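Local structure of phenolpthiocerol synthesis type-I polyketide synthase ppsA (Mycobacterium bovis, 7AKC) at residues 142-147 / 215-220; 135-140 / 261-266; 274-277 / 281-284; 300-305 / 314-319; 155-160 / 170-175. The protein probably takes part in building the lipid core of phthiocerols and phenolphthiocerols by adding malonyl-type units, this chain being its acyltransferase domain. One frame throughout, in Å; residues are numbered along the deposited sequence. Where two conformers were deposited one is given.

Contact 1: 142-147 / 215-220; sequences APLSGQ and NPAMDA
L144 and M218 meet through their terminal methyl carbons, L144 CD1 lying 3.8 Å from M218 CE, and the two side chains run past each other in opposite directions rather than meeting head-on. L144 is nearly extended beyond CB, which carries CD1 straight across to the other segment. M218 arrives differently. Its CB leaves the backbone facing away from L144, but bends at chi2 (-70°) and again at chi3 (109°) turn the chain back and bring CE nearer. The same CD1 also lies 3.8 Å from the backbone oxygen A217 O, whereas A217 CB is a looser neighbour of CD1 at 4.5 Å.

Each segment holds its own turn. S145 OG donates to A142 O over 2.6 Å, in the carbonyl plane and on a lone pair, and S145 N donates to the same oxygen, which therefore carries two bonds. Across from it, A217 N donates to N215 OD1 at 3.2 Å, an Asx turn that opens the 3-10 segment 216-220; the donor stands 51° out of the amide carbonyl plane. V211 touches both L144 and M218, and M264 of helix 257-265 also packs against M218.

The two segments belong to separate passages of the chain between the parallel sheet and the antiparallel sheet: 142-147 leads into strand 148-153, whereas the loop holding 215-220 follows strand 204-207. With no hydrogen bond between them and 83 Å² buried in total, the join rests on van der Waals contact, methyl against methyl and methyl against a carbonyl oxygen, with little directional constraint.

Contact 2: 135-140 / 261-266; sequences ATRSRL and ATNMRN
Helices 127-141 and 257-265 of the acyltransferase domain face each other here in a buried contact, with R137 close to a GxSxG sequence that probably forms a nucleophile elbow; this is consistent with a place beside the acyl-transfer pocket. R137 sets out with CG trans to its backbone nitrogen (chi1 -176°) and continues extended until a bend at chi3 turns the guanidinium toward N263. NH1 stops 3.8 Å from N263 OD1, and two waters fill the step. Water 1 accepts from R137 NH1 at 2.7 Å and donates to N263 OD1. Water 2 accepts from R137 NH1 at 2.9 Å and also donates to that oxygen. Both waters lie at the guanidinium edge, in its plane, and the amide plane is turned 35° from it. The amide has a second hold: N263 ND2 is hydrogen-bonded to T245 OG1, which helps to fix which end of the group faces the waters. R137 NH2 makes a weak hydrogen bond to the backbone oxygen of M113, the residue after the serine of the GxSxG sequence.

Next to this water bridge, M264 slides alongside the aliphatic part of R137, in the reverse direction, and its CE touches R137 CG at 3.7 Å.

Among the surrounding elements, helix 115-121 supplies V116 against R137 and E115 against N263, while M225 of helix 222-228 packs on both M264 and L140.

Contact 3: 274-277 / 281-284; sequences IASA and ADGA. With NA (sodium ion), chain C.
A chi1 of 177° swings S276 OG away from its own backbone N and turns the hydroxyl toward D282, whose CG stands opposite its own carbonyl carbon (chi1 -53°) and directs the carboxylate back across the gap. S276 OG and D282 OD2 do not meet directly; water 4 spans them, 2.7 Å from S276 OG and donating over 2.7 Å to D282 OD2. A second link runs through water 3, which lies 2.6 Å from S276 OG and donates to A281 O at a longer 3.2 Å. The serine hydroxyl thus holds two waters, each leading to a different residue of 281-284. H250 NE2 makes a weak hydrogen bond to D282 OD2.

The same gap holds a sodium ion, where helix 270-278 ends and the chain turns back toward strand 287-290 of the parallel sheet. Its protein ligands are all backbone carbonyl oxygens. S276 O from the last turn of the helix binds it at 2.3 Å, and from the loop come A281 O at 2.4 Å and G283 O at 2.3 Å; S279 O and water 5 complete five ligands. The ion draws together oxygens that would otherwise probably repel one another, such as S276 O and A281 O. Positive phi values at D282 and G283 curl the loop round the ion, and a CB at G283 would press on the carbonyl oxygen of D282, which favours glycine there.

On the side toward the sheet, A284 CA approaches A277 O at 3.5 Å as a CA-H...O contact, with 148° at the hydrogen. A277 also has a backbone hydrogen bond with Y285, while its side chain touches L107, I109 and F288 of the sheet.

Contact 4: 300-305 / 314-319; sequences AIIDTL and YTSLGT
L305 lies over one face of the Y314 ring. Its CB stands 3.9 Å from the ring centroid and 25° off the normal, a CH-pi contact displaced toward the rim, where L305 CB is 3.6 Å from Y314 CD2. The leucine crosses the tyrosine at about a right angle, and its branches spread along the same ring: L305 CD1 comes to 3.8 Å from Y314 CG, while L305 CD2 lies farther along, near Y314 CE1 and CZ. One helical turn before L305, I301 and its neighbour I302 both pack against S316 of the strand. S316 CB touches I302 CG1 at 3.6 Å, and S316 OG meets I301 CG2 at 3.6 Å. I301 points its CB toward the strand, whereas I302 reaches it with the end of its chain.

These contacts join the helix and the second strand of a beta-alpha-beta crossover made of strand 287-290, helix 298-308 and strand 315-317, the last being an outermost strand of the parallel sheet.

In the next shell, S316 OG points back toward the helix start and makes a weak hydrogen bond to T298 O. Y314 OH is hydrogen-bonded to G278 O, and the H286 ring meets the tyrosine ring with the planes about 15° apart. F288, on the neighbouring strand, lies against I301 and L305, while I274 of helix 270-278 packs on L305 from a further element.

Contact 5: 155-160 / 170-175; sequences LDAPTT and VTLGIY. With NA (sodium ion), chain B.
This is a small, apolar helix-on-sheet contact in the antiparallel sheet part of the domain, where the first turn of helix 157-164 rests on the outermost strand 171-177. A157 carries it: its CB lies 3.6 Å from Y175 CE2, at the ring edge and near the ring plane, and 3.8 Å from L172 CD1. L172 divides its methyls between two neighbours, CD1 toward the helix and CD2 over the centre of the Y175 ring, 3.6 Å above its plane. T160 stands farther from L172.

D156 N-caps the helix. Its OD1 accepts from T159 N at 2.9 Å, nearly along the C-O axis, and from T159 OG1 at 2.7 Å, from above the carboxylate plane. Farther along the strand, a classic beta bulge sets G173 and I174 together opposite the single residue V182 of strand 180-184.

A sodium ion bound by V170 O at 2.2 Å, by I164 O, F167 O and three waters ties the end of the helix to the start of the strand. The chain order strand-helix-strand-strand-helix-strand (148-153, 157-164, 171-177, 180-184, 187-199, 204-207), with the strands antiparallel, is that of a ferredoxin-like subdomain, as in related acyltransferases.

Contacts 3 and 4 belong to the parallel sheet and its flanking helices; their centres lie 14 Å apart and they touch through I274, T304 and L305. Contact 2 joins two helices of that larger part on the opposite side of the chain's centre, its centre about 27 Å from the centres of both. Contact 5 lies within the antiparallel sheet part, and contact 1 spans the two chain passages between the parts. Along the chain, contact 5 nests inside contact 1, which nests inside contact 2; contacts 3 and 4 follow in series. The D219-R265 salt bridge joins contacts 1 and 2, and T171 touches both from contact 5, linking the inserted sheet to the helical layer.

Contact 1: 142-147 / 215-220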
# COMPACT_ATOMS: atom_id res chain seq x y z
N ALA A 142 -15.19 -3.14 -7.95
CA ALA A 142 -16.46 -2.79 -7.36
C ALA A 142 -17.46 -3.96 -7.18
O ALA A 142 -18.11 -3.99 -6.14
CB ALA A 142 -17.11 -1.65 -8.15
N PRO A 143 -17.64 -4.90 -8.14
CA PRO A 143 -18.64 -5.97 -7.92
C PRO A 143 -18.29 -6.86 -6.70
O PRO A 143 -19.16 -7.57 -6.20
CB PRO A 143 -18.59 -6.75 -9.22
CG PRO A 143 -18.14 -5.75 -10.26
CD PRO A 143 -17.07 -5.00 -9.49
N LEU A 144 -17.08 -6.73 -6.15
CA LEU A 144 -16.65 -7.54 -4.98
C LEU A 144 -16.85 -6.74 -3.69
O LEU A 144 -16.41 -7.20 -2.64
CB LEU A 144 -15.18 -7.94 -5.18
CG LEU A 144 -14.90 -8.79 -6.41
CD1 LEU A 144 -13.46 -9.27 -6.42
CD2 LEU A 144 -15.85 -9.96 -6.50
N SER A 145 -17.48 -5.57 -3.79
CA SER A 145 -17.70 -4.72 -2.63
C SER A 145 -18.35 -5.49 -1.47
O SER A 145 -19.34 -6.20 -1.64
CB SER A 145 -18.53 -3.49 -3.02
OG SER A 145 -17.83 -2.61 -3.90
N GLY A 146 -17.71 -5.42 -0.31
CA GLY A 146 -18.21 -6.04 0.90
C GLY A 146 -17.95 -7.52 1.11
O GLY A 146 -18.24 -8.05 2.19
N GLN A 147 -17.42 -8.21 0.10
CA GLN A 147 -17.18 -9.66 0.23
C GLN A 147 -15.94 -9.99 1.03
O GLN A 147 -15.90 -11.01 1.72
CB GLN A 147 -17.06 -10.31 -1.17
CG GLN A 147 -18.39 -10.27 -1.91
CD GLN A 147 -18.32 -10.83 -3.31
OE1 GLN A 147 -17.48 -11.68 -3.64
NE2 GLN A 147 -19.24 -10.35 -4.18
N ASN A 215 -5.31 -10.75 -2.17
CA ASN A 215 -5.84 -12.08 -1.80
C ASN A 215 -6.36 -12.77 -3.07
O ASN A 215 -6.52 -12.08 -4.07
CB ASN A 215 -6.83 -11.97 -0.63
CG ASN A 215 -8.15 -11.37 -1.03
OD1 ASN A 215 -9.05 -12.08 -1.46
ND2 ASN A 215 -8.28 -10.06 -0.89
N PRO A 216 -6.60 -14.10 -3.06
CA PRO A 216 -7.01 -14.82 -4.27
C PRO A 216 -8.26 -14.33 -5.01
O PRO A 216 -8.43 -14.68 -6.13
CB PRO A 216 -7.23 -16.25 -3.75
CG PRO A 216 -6.28 -16.37 -2.61
CD PRO A 216 -6.38 -15.02 -1.94
N ALA A 217 -9.08 -13.52 -4.36
CA ALA A 217 -10.28 -12.96 -5.02
C ALA A 217 -9.87 -12.02 -6.15
O ALA A 217 -10.68 -11.77 -7.03
CB ALA A 217 -11.13 -12.25 -4.01
N MET A 218 -8.64 -11.51 -6.09
CA MET A 218 -8.14 -10.61 -7.17
C MET A 218 -7.69 -11.40 -8.41
O MET A 218 -7.54 -10.77 -9.46
CB MET A 218 -7.00 -9.75 -6.63
CG MET A 218 -7.39 -8.93 -5.43
SD MET A 218 -8.54 -7.61 -5.87
CE MET A 218 -10.05 -8.21 -5.12
N ASP A 219 -7.47 -12.71 -8.29
CA ASP A 219 -6.95 -13.49 -9.44
C ASP A 219 -7.88 -13.31 -10.64
O ASP A 219 -7.38 -13.08 -11.74
CB ASP A 219 -6.91 -14.98 -9.14
CG ASP A 219 -5.91 -15.39 -8.08
OD1 ASP A 219 -5.01 -14.61 -7.81
OD2 ASP A 219 -6.05 -16.50 -7.57
N ALA A 220 -9.18 -13.36 -10.40
CA ALA A 220 -10.16 -13.30 -11.51
C ALA A 220 -10.20 -11.94 -12.21
O ALA A 220 -10.71 -11.90 -13.31
CB ALA A 220 -11.52 -13.70 -11.01

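Contact 2: 135-140 / 261-266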
# COMPACT_ATOMS: atom_id res chain seq x y z
N ALA A 135 -9.30 4.37 -11.99
CA ALA A 135 -10.67 4.13 -12.44
C ALA A 135 -10.86 2.74 -13.01
O ALA A 135 -11.86 2.11 -12.70
CB ALA A 135 -11.10 5.22 -13.45
N THR A 136 -9.92 2.24 -13.84
CA THR A 136 -10.04 0.90 -14.43
C THR A 136 -10.07 -0.18 -13.34
O THR A 136 -11.05 -0.91 -13.22
CB THR A 136 -8.93 0.68 -15.48
OG1 THR A 136 -9.18 1.47 -16.62
CG2 THR A 136 -8.79 -0.77 -15.89
N ARG A 137 -9.08 -0.17 -12.46
CA ARG A 137 -8.99 -1.11 -11.34
C ARG A 137 -10.20 -1.00 -10.40
O ARG A 137 -10.76 -2.03 -10.03
CB ARG A 137 -7.69 -0.87 -10.57
CG ARG A 137 -7.41 -1.83 -9.42
CD ARG A 137 -6.07 -1.49 -8.75
NE ARG A 137 -6.01 -0.08 -8.32
CZ ARG A 137 -4.90 0.51 -7.87
NH1 ARG A 137 -3.75 -0.15 -7.83
NH2 ARG A 137 -4.95 1.75 -7.40
N SER A 138 -10.61 0.23 -10.01
CA SER A 138 -11.76 0.40 -9.10
C SER A 138 -13.06 -0.14 -9.68
O SER A 138 -13.84 -0.74 -8.95
CB SER A 138 -11.96 1.87 -8.71
OG SER A 138 -11.00 2.34 -7.78
N ARG A 139 -13.28 0.03 -10.99
CA ARG A 139 -14.48 -0.45 -11.67
C ARG A 139 -14.46 -1.99 -11.68
O ARG A 139 -15.48 -2.62 -11.35
CB ARG A 139 -14.53 0.14 -13.09
CG ARG A 139 -15.55 -0.50 -14.03
CD ARG A 139 -15.85 0.47 -15.18
N LEU A 140 -13.27 -2.61 -11.92
CA LEU A 140 -13.17 -4.07 -11.87
C LEU A 140 -13.38 -4.65 -10.48
O LEU A 140 -13.86 -5.77 -10.35
CB LEU A 140 -11.81 -4.52 -12.39
CG LEU A 140 -11.63 -4.36 -13.90
CD1 LEU A 140 -10.18 -4.64 -14.31
CD2 LEU A 140 -12.62 -5.25 -14.67
N ALA A 261 -1.83 -5.39 -12.55
CA ALA A 261 -2.55 -6.66 -12.31
C ALA A 261 -1.85 -7.47 -11.21
O ALA A 261 -2.51 -8.06 -10.35
CB ALA A 261 -2.60 -7.48 -13.60
N THR A 262 -0.51 -7.45 -11.20
CA THR A 262 0.26 -8.17 -10.20
C THR A 262 0.17 -7.51 -8.84
O THR A 262 0.01 -8.19 -7.82
CB THR A 262 1.71 -8.32 -10.67
OG1 THR A 262 1.74 -9.17 -11.82
CG2 THR A 262 2.64 -8.86 -9.58
N ASN A 263 0.29 -6.18 -8.82
CA ASN A 263 0.26 -5.36 -7.60
C ASN A 263 -1.02 -5.55 -6.78
O ASN A 263 -0.97 -5.62 -5.55
CB ASN A 263 0.51 -3.88 -7.94
CG ASN A 263 0.15 -2.94 -6.83
OD1 ASN A 263 -1.00 -2.47 -6.76
ND2 ASN A 263 1.07 -2.74 -5.90
N MET A 264 -2.15 -5.65 -7.48
CA MET A 264 -3.46 -5.80 -6.78
C MET A 264 -3.60 -7.18 -6.11
O MET A 264 -4.37 -7.26 -5.17
CB MET A 264 -4.61 -5.56 -7.77
CG MET A 264 -4.87 -6.70 -8.71
SD MET A 264 -6.06 -6.26 -9.98
CE MET A 264 -7.35 -5.52 -8.98
N ARG A 265 -2.87 -8.19 -6.57
CA ARG A 265 -3.00 -9.57 -6.01
C ARG A 265 -1.87 -9.85 -5.01
O ARG A 265 -2.16 -10.43 -3.97
CB ARG A 265 -2.92 -10.60 -7.15
CG ARG A 265 -2.76 -12.04 -6.71
CD ARG A 265 -3.89 -12.49 -5.82
NE ARG A 265 -3.68 -13.85 -5.35
CZ ARG A 265 -3.07 -14.18 -4.23
NH1 ARG A 265 -2.59 -13.24 -3.42
NH2 ARG A 265 -2.94 -15.45 -3.91
N ASN A 266 -0.64 -9.45 -5.35
CA ASN A 266 0.48 -9.80 -4.48
C ASN A 266 0.36 -9.18 -3.10
O ASN A 266 -0.24 -8.11 -2.96
CB ASN A 266 1.79 -9.27 -5.10
CG ASN A 266 2.40 -10.18 -6.13
OD1 ASN A 266 1.80 -11.15 -6.58
ND2 ASN A 266 3.60 -9.82 -6.57
O HOH W 1 -2.84 -2.56 -8.67
O HOH W 2 -1.15 0.06 -6.54

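Contact 3: 274-277 / 281-284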
# COMPACT_ATOMS: atom_id res chain seq x y z
N ILE A 274 10.32 0.02 3.20
CA ILE A 274 10.76 1.02 4.19
C ILE A 274 12.19 0.67 4.70
O ILE A 274 13.04 1.55 4.79
CB ILE A 274 9.75 1.01 5.38
CG1 ILE A 274 8.36 1.56 4.96
CG2 ILE A 274 10.29 1.79 6.61
CD1 ILE A 274 8.39 3.10 4.47
N ALA A 275 12.43 -0.59 5.05
CA ALA A 275 13.74 -1.03 5.54
C ALA A 275 14.83 -0.75 4.51
O ALA A 275 15.94 -0.34 4.87
CB ALA A 275 13.70 -2.52 5.85
N SER A 276 14.51 -0.96 3.23
CA SER A 276 15.52 -0.72 2.16
C SER A 276 15.82 0.77 2.09
O SER A 276 16.97 1.19 1.98
CB SER A 276 14.99 -1.19 0.82
OG SER A 276 15.90 -0.90 -0.22
N ALA A 277 14.77 1.60 2.13
CA ALA A 277 14.95 3.06 2.10
C ALA A 277 15.79 3.52 3.30
O ALA A 277 16.76 4.28 3.14
CB ALA A 277 13.57 3.75 2.11
N ALA A 281 22.20 0.89 1.95
CA ALA A 281 22.25 0.27 0.62
C ALA A 281 21.36 1.06 -0.32
O ALA A 281 20.21 1.34 0.03
CB ALA A 281 21.80 -1.18 0.69
N ASP A 282 21.91 1.47 -1.50
CA ASP A 282 21.29 2.34 -2.49
C ASP A 282 21.06 3.76 -1.93
O ASP A 282 20.28 4.51 -2.51
CB ASP A 282 19.95 1.75 -2.98
CG ASP A 282 20.11 0.31 -3.46
OD1 ASP A 282 21.20 -0.03 -3.98
OD2 ASP A 282 19.16 -0.49 -3.26
N GLY A 283 21.72 4.10 -0.82
CA GLY A 283 21.53 5.38 -0.17
C GLY A 283 20.49 5.30 0.93
O GLY A 283 19.41 4.73 0.75
N ALA A 284 20.79 5.90 2.07
CA ALA A 284 19.85 5.92 3.20
C ALA A 284 19.04 7.21 3.25
O ALA A 284 19.55 8.30 2.96
CB ALA A 284 20.57 5.68 4.52
NA NA C . 18.55 2.62 1.18
O HOH W 3 18.47 -1.38 -0.01
O HOH W 4 16.76 0.49 -2.38
O HOH W 5 17.08 2.90 -0.78

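Contact 4: 300-305 / 314-319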
# COMPACT_ATOMS: atom_id res chain seq x y z
N ALA A 300 4.01 2.10 11.81
CA ALA A 300 4.59 0.98 11.05
C ALA A 300 5.95 1.34 10.50
O ALA A 300 6.86 0.49 10.47
CB ALA A 300 3.68 0.58 9.89
N ILE A 301 6.11 2.60 10.04
CA ILE A 301 7.39 3.06 9.52
C ILE A 301 8.46 3.01 10.59
O ILE A 301 9.52 2.41 10.38
CB ILE A 301 7.18 4.47 8.89
CG1 ILE A 301 6.38 4.31 7.58
CG2 ILE A 301 8.49 5.23 8.73
CD1 ILE A 301 5.82 5.64 6.92
N ILE A 302 8.17 3.61 11.77
CA ILE A 302 9.08 3.66 12.90
C ILE A 302 9.40 2.27 13.42
O ILE A 302 10.56 1.99 13.70
CB ILE A 302 8.52 4.54 14.02
CG1 ILE A 302 8.18 5.93 13.51
CG2 ILE A 302 9.48 4.61 15.18
CD1 ILE A 302 7.26 6.70 14.41
N ASP A 303 8.38 1.40 13.58
CA ASP A 303 8.61 0.05 14.08
C ASP A 303 9.56 -0.71 13.16
O ASP A 303 10.52 -1.30 13.64
CB ASP A 303 7.28 -0.72 14.21
CG ASP A 303 6.36 -0.21 15.33
OD1 ASP A 303 6.85 0.53 16.21
OD2 ASP A 303 5.15 -0.57 15.32
N THR A 304 9.38 -0.60 11.83
CA THR A 304 10.27 -1.27 10.86
C THR A 304 11.72 -0.74 10.97
O THR A 304 12.69 -1.52 11.03
CB THR A 304 9.74 -1.08 9.43
OG1 THR A 304 8.57 -1.88 9.32
CG2 THR A 304 10.80 -1.52 8.32
N LEU A 305 11.86 0.59 11.00
CA LEU A 305 13.18 1.21 11.01
C LEU A 305 13.93 1.02 12.30
O LEU A 305 15.16 0.88 12.28
CB LEU A 305 13.08 2.69 10.68
CG LEU A 305 12.61 2.94 9.24
CD1 LEU A 305 12.13 4.36 9.03
CD2 LEU A 305 13.64 2.54 8.21
N TYR A 314 15.52 8.35 12.85
CA TYR A 314 14.56 8.55 11.78
C TYR A 314 13.42 9.47 12.25
O TYR A 314 13.08 9.49 13.43
CB TYR A 314 13.93 7.22 11.36
CG TYR A 314 14.93 6.28 10.74
CD1 TYR A 314 15.35 6.45 9.43
CD2 TYR A 314 15.49 5.25 11.48
CE1 TYR A 314 16.26 5.57 8.85
CE2 TYR A 314 16.41 4.37 10.92
CZ TYR A 314 16.85 4.58 9.62
OH TYR A 314 17.73 3.68 9.07
N THR A 315 12.81 10.18 11.31
CA THR A 315 11.66 11.02 11.60
C THR A 315 10.53 10.54 10.71
O THR A 315 10.73 10.34 9.52
CB THR A 315 11.99 12.49 11.36
OG1 THR A 315 12.93 12.91 12.34
CG2 THR A 315 10.76 13.37 11.45
N SER A 316 9.35 10.31 11.29
CA SER A 316 8.20 9.85 10.54
C SER A 316 7.05 10.79 10.83
O SER A 316 6.72 10.99 12.00
CB SER A 316 7.82 8.44 10.98
OG SER A 316 6.72 7.96 10.23
N LEU A 317 6.46 11.38 9.79
CA LEU A 317 5.35 12.32 10.00
C LEU A 317 4.28 12.24 8.91
O LEU A 317 4.52 11.73 7.83
CB LEU A 317 5.86 13.75 10.14
CG LEU A 317 6.75 14.25 9.00
CD1 LEU A 317 6.04 15.30 8.19
CD2 LEU A 317 8.01 14.87 9.55
N GLY A 318 3.11 12.80 9.21
CA GLY A 318 2.01 12.86 8.26
C GLY A 318 1.91 14.21 7.57
O GLY A 318 2.76 15.08 7.77
N THR A 319 0.86 14.40 6.77
CA THR A 319 0.60 15.62 6.03
C THR A 319 -0.56 16.39 6.69
O THR A 319 -0.41 17.56 7.02
CB THR A 319 0.35 15.29 4.56
OG1 THR A 319 1.57 14.76 4.01
CG2 THR A 319 -0.10 16.49 3.76

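Contact 5: 155-160 / 170-175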
# COMPACT_ATOMS: atom_id res chain seq x y z
N LEU A 155 1.08 -10.31 15.15
CA LEU A 155 1.88 -11.52 14.92
C LEU A 155 2.91 -11.20 13.86
O LEU A 155 2.63 -10.42 12.92
CB LEU A 155 0.99 -12.65 14.33
CG LEU A 155 -0.20 -13.11 15.16
CD1 LEU A 155 -1.01 -14.13 14.37
CD2 LEU A 155 0.20 -13.64 16.56
N ASP A 156 4.08 -11.88 13.96
CA ASP A 156 5.06 -11.72 12.93
C ASP A 156 4.62 -12.49 11.64
O ASP A 156 3.60 -13.19 11.67
CB ASP A 156 6.44 -12.10 13.45
CG ASP A 156 6.66 -13.55 13.85
OD1 ASP A 156 5.94 -14.43 13.35
OD2 ASP A 156 7.63 -13.81 14.60
N ALA A 157 5.32 -12.27 10.50
CA ALA A 157 4.87 -12.89 9.25
C ALA A 157 4.92 -14.44 9.27
O ALA A 157 3.94 -15.05 8.89
CB ALA A 157 5.60 -12.30 8.03
N PRO A 158 5.94 -15.09 9.87
CA PRO A 158 5.95 -16.57 9.83
C PRO A 158 4.81 -17.15 10.69
O PRO A 158 4.14 -18.09 10.27
CB PRO A 158 7.32 -16.93 10.40
CG PRO A 158 8.19 -15.73 10.06
CD PRO A 158 7.24 -14.55 10.30
N THR A 159 4.51 -16.51 11.83
CA THR A 159 3.40 -16.99 12.68
C THR A 159 2.05 -16.76 11.95
O THR A 159 1.14 -17.61 11.97
CB THR A 159 3.38 -16.21 13.99
OG1 THR A 159 4.64 -16.35 14.67
CG2 THR A 159 2.27 -16.70 14.90
N THR A 160 1.94 -15.63 11.25
CA THR A 160 0.74 -15.36 10.45
C THR A 160 0.58 -16.43 9.36
O THR A 160 -0.50 -17.00 9.22
CB THR A 160 0.81 -13.99 9.82
OG1 THR A 160 0.83 -13.02 10.87
CG2 THR A 160 -0.43 -13.73 8.92
N VAL A 170 -7.57 -17.26 2.43
CA VAL A 170 -7.00 -16.17 3.21
C VAL A 170 -5.51 -16.15 3.00
O VAL A 170 -4.86 -17.17 3.21
CB VAL A 170 -7.31 -16.27 4.72
CG1 VAL A 170 -6.62 -15.12 5.45
CG2 VAL A 170 -8.84 -16.22 4.94
N THR A 171 -4.95 -14.98 2.65
CA THR A 171 -3.52 -14.86 2.46
C THR A 171 -2.96 -13.70 3.25
O THR A 171 -3.70 -12.81 3.71
CB THR A 171 -3.20 -14.80 0.93
OG1 THR A 171 -3.93 -13.72 0.36
CG2 THR A 171 -3.53 -16.12 0.22
N LEU A 172 -1.64 -13.68 3.39
CA LEU A 172 -0.94 -12.58 4.02
C LEU A 172 -1.04 -11.44 2.99
O LEU A 172 -0.65 -11.61 1.83
CB LEU A 172 0.52 -13.00 4.27
CG LEU A 172 1.32 -12.04 5.12
CD1 LEU A 172 2.52 -12.76 5.80
CD2 LEU A 172 1.86 -10.90 4.30
N GLY A 173 -1.69 -10.37 3.40
CA GLY A 173 -1.95 -9.23 2.53
C GLY A 173 -0.90 -8.13 2.62
O GLY A 173 -0.57 -7.53 1.60
N ILE A 174 -0.48 -7.76 3.85
CA ILE A 174 0.50 -6.65 4.00
C ILE A 174 1.50 -6.95 5.08
O ILE A 174 1.13 -7.39 6.18
CB ILE A 174 -0.20 -5.29 4.33
CG1 ILE A 174 -1.36 -4.98 3.37
CG2 ILE A 174 0.81 -4.09 4.40
CD1 ILE A 174 -2.18 -3.66 3.77
N TYR A 175 2.82 -6.73 4.74
CA TYR A 175 3.87 -6.86 5.74
C TYR A 175 4.00 -5.45 6.34
O TYR A 175 4.64 -4.58 5.73
CB TYR A 175 5.22 -7.29 5.12
CG TYR A 175 5.23 -8.66 4.50
CD1 TYR A 175 4.88 -8.84 3.16
CD2 TYR A 175 5.67 -9.77 5.22
CE1 TYR A 175 4.96 -10.10 2.57
CE2 TYR A 175 5.76 -11.03 4.62
CZ TYR A 175 5.42 -11.18 3.30
OH TYR A 175 5.46 -12.42 2.74
NA NA B . -4.09 -19.27 3.35
O HOH W 6 -1.83 -18.75 3.04
O HOH W 7 -3.45 -21.41 2.57
O HOH W 8 -3.83 -19.55 0.91